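PDB 5VJC: protein mini spindles from Drosophila melanogaster, which probably binds tubulin through TOG domains built of HEAT repeats, and so promotes microtubule dynamics and mitotic spindle formation. Local coordinates for residues A[160-164]-A[194-198]; A[42-46]-A[91-95]; A[209-213]-A[246-250]. One frame throughout, in Å; residues are numbered along the deposited sequence.

Contact 1: A[160-164]-A[194-198]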
loop_
_atom_site.group_PDB
_atom_site.type_symbol
_atom_site.label_atom_id
_atom_site.label_comp_id
_atom_site.label_asym_id
_atom_site.label_seq_id
_atom_site.Cartn_x
_atom_site.Cartn_y
_atom_site.Cartn_z
ATOM N N LEU A 160 -0.712 1.611 -5.803
ATOM C CA LEU A 160 0.397 0.713 -5.491
ATOM C C LEU A 160 1.372 0.616 -6.677
ATOM O O LEU A 160 2.608 0.576 -6.511
ATOM C CB LEU A 160 -0.116 -0.677 -5.115
ATOM C CG LEU A 160 0.942 -1.633 -4.541
ATOM C CD1 LEU A 160 1.325 -1.273 -3.096
ATOM C CD2 LEU A 160 0.481 -3.074 -4.611
ATOM N N ARG A 161 0.828 0.656 -7.887
ATOM C CA ARG A 161 1.691 0.489 -9.056
ATOM C C ARG A 161 2.386 1.778 -9.458
ATOM O O ARG A 161 3.274 1.764 -10.309
ATOM C CB ARG A 161 0.885 -0.093 -10.205
ATOM C CG ARG A 161 0.561 -1.557 -9.917
ATOM C CD ARG A 161 -0.356 -2.172 -10.962
ATOM N NE ARG A 161 -0.769 -3.506 -10.545
ATOM C CZ ARG A 161 -1.445 -4.355 -11.315
ATOM N NH1 ARG A 161 -1.755 -4.019 -12.564
ATOM N NH2 ARG A 161 -1.778 -5.554 -10.841
ATOM N N GLN A 162 2.015 2.873 -8.799
ATOM C CA GLN A 162 2.807 4.090 -8.827
ATOM C C GLN A 162 3.878 4.094 -7.734
ATOM O O GLN A 162 4.975 4.561 -7.962
ATOM C CB GLN A 162 1.921 5.313 -8.645
ATOM C CG GLN A 162 0.958 5.558 -9.782
ATOM C CD GLN A 162 0.067 6.710 -9.450
ATOM O OE1 GLN A 162 -0.678 6.666 -8.451
ATOM N NE2 GLN A 162 0.175 7.785 -10.234
ATOM N N VAL A 163 3.531 3.604 -6.544
ATOM C CA VAL A 163 4.479 3.577 -5.434
ATOM C C VAL A 163 5.767 2.849 -5.809
ATOM O O VAL A 163 6.871 3.309 -5.474
ATOM C CB VAL A 163 3.861 2.919 -4.189
ATOM C CG1 VAL A 163 4.908 2.756 -3.097
ATOM C CG2 VAL A 163 2.690 3.771 -3.670
ATOM N N ILE A 164 5.646 1.727 -6.523
ATOM C CA ILE A 164 6.822 0.937 -6.853
ATOM C C ILE A 164 7.764 1.681 -7.793
ATOM O O ILE A 164 8.895 1.279 -7.945
ATOM C CB ILE A 164 6.473 -0.417 -7.515
ATOM C CG1 ILE A 164 5.721 -0.182 -8.829
ATOM C CG2 ILE A 164 5.671 -1.272 -6.570
ATOM C CD1 ILE A 164 5.015 -1.422 -9.360
ATOM N N GLU A 194 -1.474 -9.817 -7.113
ATOM C CA GLU A 194 -0.483 -8.753 -7.189
ATOM C C GLU A 194 0.927 -9.337 -7.247
ATOM O O GLU A 194 1.777 -8.856 -8.002
ATOM C CB GLU A 194 -0.637 -7.785 -6.005
ATOM C CG GLU A 194 0.050 -6.429 -6.251
ATOM C CD GLU A 194 -0.552 -5.655 -7.429
ATOM O OE1 GLU A 194 -1.660 -6.004 -7.908
ATOM O OE2 GLU A 194 0.063 -4.662 -7.855
ATOM N N LEU A 195 1.180 -10.394 -6.477
ATOM C CA LEU A 195 2.478 -11.049 -6.547
ATOM C C LEU A 195 2.750 -11.529 -7.977
ATOM O O LEU A 195 3.866 -11.393 -8.484
ATOM C CB LEU A 195 2.563 -12.212 -5.555
ATOM C CG LEU A 195 2.536 -11.790 -4.067
ATOM C CD1 LEU A 195 2.237 -12.965 -3.128
ATOM C CD2 LEU A 195 3.846 -11.073 -3.651
ATOM N N THR A 196 1.720 -12.057 -8.623
ATOM C CA THR A 196 1.835 -12.536 -10.001
ATOM C C THR A 196 2.203 -11.372 -10.927
ATOM O O THR A 196 3.094 -11.500 -11.776
ATOM C CB THR A 196 0.526 -13.198 -10.483
ATOM O OG1 THR A 196 0.141 -14.233 -9.571
ATOM C CG2 THR A 196 0.681 -13.790 -11.904
ATOM N N PHE A 197 1.527 -10.235 -10.754
ATOM C CA PHE A 197 1.841 -9.060 -11.559
ATOM C C PHE A 197 3.298 -8.630 -11.350
ATOM O O PHE A 197 4.033 -8.363 -12.309
ATOM C CB PHE A 197 0.886 -7.901 -11.239
ATOM C CG PHE A 197 1.362 -6.568 -11.763
ATOM C CD1 PHE A 197 1.108 -6.194 -13.078
ATOM C CD2 PHE A 197 2.077 -5.704 -10.950
ATOM C CE1 PHE A 197 1.560 -4.971 -13.558
ATOM C CE2 PHE A 197 2.525 -4.483 -11.427
ATOM C CZ PHE A 197 2.256 -4.118 -12.731
ATOM N N LEU A 198 3.724 -8.582 -10.097
ATOM C CA LEU A 198 5.078 -8.147 -9.775
ATOM C C LEU A 198 6.147 -9.101 -10.311
ATOM O O LEU A 198 7.208 -8.668 -10.781
ATOM C CB LEU A 198 5.234 -8.005 -8.255
ATOM C CG LEU A 198 4.488 -6.818 -7.657
ATOM C CD1 LEU A 198 4.583 -6.883 -6.135
ATOM C CD2 LEU A 198 5.058 -5.504 -8.212
#

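Contact 2: A[42-46]-A[91-95]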
loop_
_atom_site.group_PDB
_atom_site.type_symbol
_atom_site.label_atom_id
_atom_site.label_comp_id
_atom_site.label_asym_id
_atom_site.label_seq_id
_atom_site.Cartn_x
_atom_site.Cartn_y
_atom_site.Cartn_z
ATOM N N LEU A 42 -0.071 12.854 14.995
ATOM C CA LEU A 42 -0.190 13.453 13.661
ATOM C C LEU A 42 -0.710 14.904 13.737
ATOM O O LEU A 42 -0.252 15.787 12.995
ATOM C CB LEU A 42 -1.116 12.623 12.764
ATOM C CG LEU A 42 -1.260 13.147 11.339
ATOM C CD1 LEU A 42 0.099 13.137 10.621
ATOM C CD2 LEU A 42 -2.288 12.303 10.561
ATOM N N ARG A 43 -1.688 15.140 14.596
ATOM C CA ARG A 43 -2.219 16.487 14.713
ATOM C C ARG A 43 -1.139 17.443 15.271
ATOM O O ARG A 43 -0.969 18.550 14.775
ATOM C CB ARG A 43 -3.474 16.507 15.591
ATOM C CG ARG A 43 -4.140 17.886 15.611
ATOM C CD ARG A 43 -5.445 17.947 16.446
ATOM N NE ARG A 43 -6.056 19.263 16.243
ATOM C CZ ARG A 43 -7.359 19.484 16.058
ATOM N NH1 ARG A 43 -8.223 18.469 16.077
ATOM N NH2 ARG A 43 -7.794 20.729 15.864
ATOM N N ASP A 44 -0.404 16.988 16.282
ATOM C CA ASP A 44 0.751 17.738 16.807
ATOM C C ASP A 44 1.746 18.114 15.710
ATOM O O ASP A 44 2.146 19.278 15.581
ATOM C CB ASP A 44 1.461 16.917 17.884
ATOM C CG ASP A 44 0.766 17.009 19.244
ATOM O OD1 ASP A 44 -0.298 17.657 19.314
ATOM O OD2 ASP A 44 1.272 16.428 20.237
ATOM N N GLN A 45 2.135 17.127 14.901
ATOM C CA GLN A 45 3.105 17.352 13.833
ATOM C C GLN A 45 2.578 18.293 12.767
ATOM O O GLN A 45 3.337 19.079 12.210
ATOM C CB GLN A 45 3.515 16.033 13.180
ATOM C CG GLN A 45 4.387 15.156 14.074
ATOM C CD GLN A 45 4.786 13.879 13.374
ATOM O OE1 GLN A 45 3.989 13.294 12.625
ATOM N NE2 GLN A 45 6.024 13.445 13.586
ATOM N N MET A 46 1.284 18.212 12.468
ATOM C CA MET A 46 0.723 19.121 11.466
ATOM C C MET A 46 0.691 20.544 12.016
ATOM O O MET A 46 0.928 21.510 11.282
ATOM C CB MET A 46 -0.680 18.698 11.050
ATOM C CG MET A 46 -0.719 17.517 10.076
ATOM S SD MET A 46 -2.433 17.184 9.691
ATOM C CE MET A 46 -2.236 15.791 8.546
ATOM N N LEU A 91 3.076 13.755 6.173
ATOM C CA LEU A 91 1.883 14.054 6.969
ATOM C C LEU A 91 0.609 13.673 6.210
ATOM O O LEU A 91 -0.337 13.139 6.788
ATOM C CB LEU A 91 1.822 15.550 7.330
ATOM C CG LEU A 91 3.062 16.068 8.077
ATOM C CD1 LEU A 91 3.023 17.605 8.238
ATOM C CD2 LEU A 91 3.096 15.380 9.425
ATOM N N ILE A 92 0.584 13.984 4.924
ATOM C CA ILE A 92 -0.608 13.705 4.115
ATOM C C ILE A 92 -0.799 12.196 3.923
ATOM O O ILE A 92 -1.933 11.705 3.998
ATOM C CB ILE A 92 -0.543 14.393 2.742
ATOM C CG1 ILE A 92 -0.539 15.921 2.907
ATOM C CG2 ILE A 92 -1.720 13.982 1.877
ATOM C CD1 ILE A 92 -1.660 16.438 3.778
ATOM N N LEU A 93 0.299 11.469 3.689
ATOM C CA LEU A 93 0.225 10.013 3.580
ATOM C C LEU A 93 -0.291 9.426 4.892
ATOM O O LEU A 93 -1.177 8.561 4.873
ATOM C CB LEU A 93 1.585 9.393 3.198
ATOM C CG LEU A 93 2.106 9.729 1.788
ATOM C CD1 LEU A 93 3.487 9.144 1.541
ATOM C CD2 LEU A 93 1.105 9.260 0.671
ATOM N N LYS A 94 0.241 9.905 6.023
ATOM C CA LYS A 94 -0.222 9.447 7.340
ATOM C C LYS A 94 -1.704 9.698 7.544
ATOM O O LYS A 94 -2.415 8.837 8.080
ATOM C CB LYS A 94 0.550 10.120 8.476
ATOM C CG LYS A 94 1.956 9.576 8.689
ATOM C CD LYS A 94 2.716 10.364 9.771
ATOM C CE LYS A 94 4.074 9.717 10.028
ATOM N NZ LYS A 94 4.843 10.420 11.101
ATOM N N TRP A 95 -2.172 10.872 7.141
ATOM C CA TRP A 95 -3.586 11.206 7.344
ATOM C C TRP A 95 -4.470 10.251 6.523
ATOM O O TRP A 95 -5.530 9.835 6.972
ATOM C CB TRP A 95 -3.891 12.660 6.957
ATOM C CG TRP A 95 -5.354 13.002 7.122
ATOM C CD1 TRP A 95 -6.025 13.197 8.301
ATOM C CD2 TRP A 95 -6.328 13.164 6.077
ATOM N NE1 TRP A 95 -7.354 13.469 8.050
ATOM C CE2 TRP A 95 -7.562 13.463 6.697
ATOM C CE3 TRP A 95 -6.274 13.100 4.678
ATOM C CZ2 TRP A 95 -8.728 13.679 5.969
ATOM C CZ3 TRP A 95 -7.443 13.315 3.954
ATOM C CH2 TRP A 95 -8.648 13.602 4.598
HETATM O O HOH W 1 7.527 11.423 12.149
#

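Contact 3: A[209-213]-A[246-250]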
loop_
_atom_site.group_PDB
_atom_site.type_symbol
_atom_site.label_atom_id
_atom_site.label_comp_id
_atom_site.label_asym_id
_atom_site.label_seq_id
_atom_site.Cartn_x
_atom_site.Cartn_y
_atom_site.Cartn_z
ATOM N N GLN A 209 13.315 -17.844 -3.215
ATOM C CA GLN A 209 12.812 -19.208 -3.114
ATOM C C GLN A 209 11.853 -19.354 -1.934
ATOM O O GLN A 209 10.878 -20.095 -2.000
ATOM C CB GLN A 209 13.978 -20.198 -2.978
ATOM C CG GLN A 209 13.545 -21.640 -2.742
ATOM C CD GLN A 209 14.708 -22.626 -2.742
ATOM O OE1 GLN A 209 15.741 -22.403 -3.385
ATOM N NE2 GLN A 209 14.551 -23.718 -1.991
ATOM N N SER A 210 12.124 -18.619 -0.866
ATOM C CA SER A 210 11.280 -18.666 0.320
ATOM C C SER A 210 9.887 -18.100 0.063
ATOM O O SER A 210 8.897 -18.582 0.619
ATOM C CB SER A 210 11.940 -17.911 1.452
ATOM O OG SER A 210 12.101 -16.552 1.104
ATOM N N ALA A 211 9.805 -17.076 -0.778
ATOM C CA ALA A 211 8.507 -16.513 -1.125
ATOM C C ALA A 211 7.726 -17.513 -1.965
ATOM O O ALA A 211 6.526 -17.687 -1.777
ATOM C CB ALA A 211 8.667 -15.188 -1.859
ATOM N N VAL A 212 8.416 -18.180 -2.888
ATOM C CA VAL A 212 7.791 -19.205 -3.708
ATOM C C VAL A 212 7.140 -20.293 -2.849
ATOM O O VAL A 212 6.022 -20.728 -3.116
ATOM C CB VAL A 212 8.804 -19.874 -4.652
ATOM C CG1 VAL A 212 8.124 -20.984 -5.425
ATOM C CG2 VAL A 212 9.421 -18.844 -5.592
ATOM N N ARG A 213 7.877 -20.733 -1.838
ATOM C CA ARG A 213 7.413 -21.702 -0.850
ATOM C C ARG A 213 6.100 -21.230 -0.236
ATOM O O ARG A 213 5.069 -21.914 -0.279
ATOM C CB ARG A 213 8.478 -21.860 0.235
ATOM C CG ARG A 213 8.445 -23.144 1.036
ATOM C CD ARG A 213 9.834 -23.403 1.634
ATOM N NE ARG A 213 10.920 -22.894 0.787
ATOM C CZ ARG A 213 11.915 -22.110 1.211
ATOM N NH1 ARG A 213 11.968 -21.710 2.480
ATOM N NH2 ARG A 213 12.859 -21.719 0.361
ATOM N N TYR A 246 9.665 -26.950 -8.980
ATOM C CA TYR A 246 9.201 -28.093 -8.199
ATOM C C TYR A 246 10.033 -28.302 -6.942
ATOM O O TYR A 246 9.553 -28.850 -5.956
ATOM C CB TYR A 246 9.202 -29.360 -9.057
ATOM C CG TYR A 246 8.132 -29.351 -10.116
ATOM C CD1 TYR A 246 6.798 -29.514 -9.777
ATOM C CD2 TYR A 246 8.450 -29.173 -11.456
ATOM C CE1 TYR A 246 5.806 -29.500 -10.745
ATOM C CE2 TYR A 246 7.463 -29.160 -12.432
ATOM C CZ TYR A 246 6.142 -29.324 -12.069
ATOM O OH TYR A 246 5.149 -29.312 -13.026
ATOM N N LYS A 247 11.274 -27.839 -6.981
ATOM C CA LYS A 247 12.159 -27.890 -5.829
ATOM C C LYS A 247 11.899 -26.701 -4.899
ATOM O O LYS A 247 12.212 -26.751 -3.706
ATOM C CB LYS A 247 13.621 -27.929 -6.300
ATOM C CG LYS A 247 14.614 -27.099 -5.489
ATOM C CD LYS A 247 15.260 -27.923 -4.372
ATOM C CE LYS A 247 16.060 -27.037 -3.417
ATOM N NZ LYS A 247 16.454 -27.727 -2.151
ATOM N N MET A 248 11.299 -25.643 -5.448
ATOM C CA MET A 248 11.028 -24.418 -4.687
ATOM C C MET A 248 9.658 -24.406 -3.985
ATOM O O MET A 248 9.506 -23.789 -2.925
ATOM C CB MET A 248 11.138 -23.187 -5.603
ATOM C CG MET A 248 12.532 -22.927 -6.156
ATOM S SD MET A 248 12.718 -21.302 -6.933
ATOM C CE MET A 248 11.612 -21.453 -8.334
ATOM N N ILE A 249 8.661 -25.073 -4.565
ATOM C CA ILE A 249 7.314 -25.033 -3.998
ATOM C C ILE A 249 7.182 -25.863 -2.723
ATOM O O ILE A 249 6.102 -25.942 -2.140
ATOM C CB ILE A 249 6.240 -25.527 -4.997
ATOM C CG1 ILE A 249 6.613 -26.895 -5.576
ATOM C CG2 ILE A 249 5.998 -24.496 -6.093
ATOM C CD1 ILE A 249 5.557 -27.463 -6.504
ATOM N N GLY A 250 8.276 -26.476 -2.283
ATOM C CA GLY A 250 8.212 -27.386 -1.154
ATOM C C GLY A 250 7.611 -28.715 -1.576
ATOM O O GLY A 250 8.004 -29.280 -2.597
#

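Contact 1: A[160-164]-A[194-198]
Arg161 and Glu194 join helix 150-166 to helix 185-202 through a two-bond salt bridge, an example of an arginine using its edge and its face at once. The guanidinium meets the carboxylate side-on. Its NE donates to Glu194 OE2 at 3.0 Å, almost straight and into the syn lone pair, while Arg161 NH2 donates to Glu194 OE1 at 3.0 Å along a more bent path. This second bond reaches OE1 from outside the carboxylate plane, the two flat groups being 32° apart.

One face of the same guanidinium lies on the ring of Phe197. Arg161 CZ stands 3.5 Å from the ring centroid, close to the ring normal, in a cation-pi stack whose planes differ by 3°; Arg161 CD adds a CH-pi contact over the same face of the ring. Glu194 turns its carboxylate toward the arginine with a bend at chi2 (63°). The Leu160 side chain slides past that of Glu194 in the opposite direction, Leu160 CD2 3.8 Å from Glu194 CG. Ile164 CD1 comes to the edge of the Phe197 ring and lies 4.2 Å from Leu198 CD2. Leu160 also rests on helix 131-142.

The axes of segments 160-164 and 194-198 come no closer than 12.7 Å, so long side chains span the gap. Bridge and stack fix the rotation of the guanidinium, and its charge probably favours the ionised form of the buried Glu194.

Contact 2: A[42-46]-A[91-95]
Leu42 sends its two methyls to different parts of segment 91-95, showing how one branched side chain can engage a whole helical turn. With CG anti to the backbone N (chi1 -178°), its CD1 lies 3.7 Å from Lys94 CB and also touches Leu91 CD2, while its CD2 sits 3.6 Å from Trp95 CA and close to the Trp95 CB carbon. This second methyl meets the indole at its edge. Met46, extended beyond CG, slides past Leu91 in the opposite direction and brings its terminal CE to Trp95 CB at 3.9 Å and close to the carbonyl oxygen of Leu91. Across the other flank, Leu91 CD2 packs on Gln45 CB at 3.8 Å.

Beyond these apolar groups, Gln45 and Lys94 cross at about a right angle. Lys94 NZ makes only a weak hydrogen bond to Gln45 OE1, at 3.4 Å. A water reinforces the pair by accepting from Gln45 NE2 at 2.9 Å and, weakly, from Lys94 NZ. The Trp95 side chain leads away to helix 53-59, where NE1 hydrogen-bonds to Met59 O, and it also rests on Val70 and Ile71 of helix 64-77.

Segments 42-46 and 91-95 run nearly antiparallel, at 154°, with axes 10.7 Å apart. Nearly antiparallel helices packed through buried apolar side chains are what a HEAT-repeat solenoid such as a TOG domain is built from.

Contact 3: A[209-213]-A[246-250]
The carbonyl oxygen of Met248 is surrounded by carbon atoms of Val212 and Arg213 in van der Waals contact, and no hydrogen bond crosses between the segments. Arg213 CA lies 3.6 Å from Met248 O, Arg213 CB follows at 3.8 Å, and Val212 CG1 approaches the same oxygen from a little farther off. The setting is the C-terminal part of the HEAT-repeat TOG domain, where the first turn of helix 209-217 packs against the short helix 245-248 and the turn that leaves it.

Met248 buries more surface here than any other residue. Its CB sits 3.7 Å from Val212 CG1, and its CG lies 3.8 Å from Gln209 CG, so the methionine is lodged against two residues spaced three apart on the facing helix. Gln209 holds CG anti to its own backbone N (chi1 175°) and runs on extended, which takes its amide outward to the aliphatic CE of Lys247, 3.9 Å from Gln209 NE2. On the same side, Arg213 bends at chi3 (-31°), folding its guanidinium back along its own helix beside Gln209. One face covers Ser210 CA and the edge comes near Gln209 CG, while Met248 O lies near the guanidinium plane without being bonded to it.

Helix 224-241 completes the apolar side, with Ile234 touching both Val212 and Ile249, and Val237 touching Met248. The chain leaves the helical conformation at Gly250, which has positive phi (76°). Just before it, Ile249 brings its backbone near Arg213, and its CG2 lies 4.2 Å from Val212 CG1.

In the fold
The three contacts come in series along the chain, contact 2 first, then contact 1, then contact 3, and each joins a different pair of helices. Contact 1 is central, its centre about 9 Å from that of the chain. The centres of contacts 2 and 3 lie about 26 Å and 21 Å from its own and about 41 Å from each other, on opposite sides of the chain's centre. None touches another, but helix 185-202 of contact 1 is followed directly by helix 209-217 of contact 3. This spacing illustrates an elongated helical solenoid, whose shape is built up from successive local helix contacts and is probably what the domain presents to tubulin.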